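Local coordinates for protein L-lysine 6-monooxygenase involved in desferrioxamine biosynthesis (Erwinia amylovora CFBP1430, PDB 5O8P) that probably hydroxylates an amine nitrogen of cadaverine with the help of FAD and NADPH, as a flavin-dependent monooxygenase of desferrioxamine siderophore biosynthesis, at residues Val126-Asp129 and Cys134-Val137. Sequence-based numbering, arbitrary orientation.
Sequences VSYD and CYRV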
loop_
_atom_site.group_PDB
_atom_site.type_symbol
_atom_site.label_atom_id
_atom_site.label_comp_id
_atom_site.label_asym_id
_atom_site.label_seq_id
_atom_site.Cartn_x
_atom_site.Cartn_y
_atom_site.Cartn_z
ATOM N N VAL B 126 37.233 18.490 -31.079
ATOM C CA VAL B 126 36.175 19.069 -31.897
ATOM C C VAL B 126 36.575 20.493 -32.237
ATOM O O VAL B 126 37.158 21.182 -31.411
ATOM C CB VAL B 126 34.814 19.085 -31.160
ATOM C CG1 VAL B 126 33.730 19.655 -32.054
ATOM C CG2 VAL B 126 34.426 17.688 -30.700
ATOM N N SER B 127 36.257 20.928 -33.448
ATOM C CA SER B 127 36.590 22.275 -33.901
ATOM C C SER B 127 35.562 22.760 -34.913
ATOM O O SER B 127 34.850 21.945 -35.514
ATOM C CB SER B 127 37.994 22.288 -34.510
ATOM O OG SER B 127 38.128 21.257 -35.477
ATOM N N TYR B 128 35.477 24.084 -35.070
ATOM C CA TYR B 128 34.572 24.704 -36.037
ATOM C C TYR B 128 35.337 25.104 -37.275
ATOM O O TYR B 128 36.253 25.920 -37.208
ATOM C CB TYR B 128 33.874 25.941 -35.458
ATOM C CG TYR B 128 32.800 26.512 -36.376
ATOM C CD1 TYR B 128 31.632 25.792 -36.642
ATOM C CD2 TYR B 128 32.961 27.750 -37.003
ATOM C CE1 TYR B 128 30.648 26.279 -37.479
ATOM C CE2 TYR B 128 31.977 28.255 -37.850
ATOM C CZ TYR B 128 30.819 27.513 -38.084
ATOM O OH TYR B 128 29.839 28.008 -38.916
ATOM N N ASP B 129 34.938 24.535 -38.403
ATOM C CA ASP B 129 35.536 24.838 -39.697
ATOM C C ASP B 129 34.888 26.087 -40.290
ATOM O O ASP B 129 33.742 26.030 -40.729
ATOM C CB ASP B 129 35.340 23.636 -40.618
ATOM C CG ASP B 129 36.236 23.674 -41.823
ATOM O OD1 ASP B 129 36.219 24.704 -42.568
ATOM O OD2 ASP B 129 36.939 22.643 -42.003
ATOM N N CYS B 134 30.756 24.346 -40.526
ATOM C CA CYS B 134 30.238 23.239 -39.729
ATOM C C CYS B 134 31.271 22.738 -38.706
ATOM O O CYS B 134 32.383 23.259 -38.630
ATOM C CB CYS B 134 29.804 22.107 -40.659
ATOM S SG CYS B 134 31.172 21.092 -41.256
ATOM N N TYR B 135 30.882 21.738 -37.912
ATOM C CA TYR B 135 31.742 21.190 -36.854
ATOM C C TYR B 135 32.485 19.937 -37.332
ATOM O O TYR B 135 31.939 19.094 -38.059
ATOM C CB TYR B 135 30.936 20.917 -35.572
ATOM C CG TYR B 135 30.534 22.199 -34.861
ATOM C CD1 TYR B 135 31.421 22.855 -34.005
ATOM C CD2 TYR B 135 29.285 22.775 -35.077
ATOM C CE1 TYR B 135 31.074 24.044 -33.371
ATOM C CE2 TYR B 135 28.926 23.965 -34.457
ATOM C CZ TYR B 135 29.819 24.601 -33.599
ATOM O OH TYR B 135 29.443 25.779 -32.988
ATOM N N ARG B 136 33.744 19.836 -36.917
ATOM C CA ARG B 136 34.636 18.747 -37.309
ATOM C C ARG B 136 34.997 17.993 -36.050
ATOM O O ARG B 136 35.614 18.568 -35.166
ATOM C CB ARG B 136 35.886 19.348 -37.965
ATOM C CG ARG B 136 36.986 18.379 -38.328
ATOM C CD ARG B 136 38.158 19.097 -39.004
ATOM N NE ARG B 136 37.723 19.830 -40.202
ATOM C CZ ARG B 136 37.448 19.270 -41.382
ATOM N NH1 ARG B 136 37.562 17.945 -41.579
ATOM N NH2 ARG B 136 37.045 20.052 -42.389
ATOM N N VAL B 137 34.615 16.724 -35.976
ATOM C CA VAL B 137 34.779 15.890 -34.769
ATOM C C VAL B 137 35.824 14.812 -35.037
ATOM O O VAL B 137 35.576 13.920 -35.840
ATOM C CB VAL B 137 33.441 15.194 -34.410
ATOM C CG1 VAL B 137 33.599 14.216 -33.253
ATOM C CG2 VAL B 137 32.376 16.230 -34.109
#
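Cys134 meets Asp129 through the backbone, its carbonyl O accepting the N-H of Asp129 N at 2.9 Å, with a weak return bond from Cys134 N to Asp129 O. Next along the strand, Tyr135 offers a ring face to Tyr128 in an edge-to-face (T-shaped) pair: Tyr128 CD1 sits 3.6 Å above the centre of the Tyr135 ring, and the planes are inclined at 58°. A trans first torsion of Tyr128 (chi1 -173°) carries its ring to the Cys134 backbone and turns CD1 toward Tyr135. Arg356 makes a cation-pi contact with Tyr128 and hydrogen-bonds through NE to Tyr135 OH. The segments belong to a beta hairpin, strands 121-129 and 134-141, which extends the mixed sheet containing strand 8-14 by way of strand 147-152. Arg136 pairs with Ser127 by two backbone bonds, Arg136 N to Ser127 O at 2.8 Å and Ser127 N to Arg136 O at 3.0 Å. The Arg136 side chain bends at its third torsion, and Arg136 NH2 forms a salt bridge with Asp129 OD2 at 2.6 Å. Its hydrogen bond is nearly straight and in the guanidinium plane, but reaches OD2 from the anti side, 27° out of the carboxylate plane; NH1 turns to Glu149. Val137 CG2 packs against Val126 CG1 at 4.2 Å, and Val137 also lies close to FAD-binding Val123.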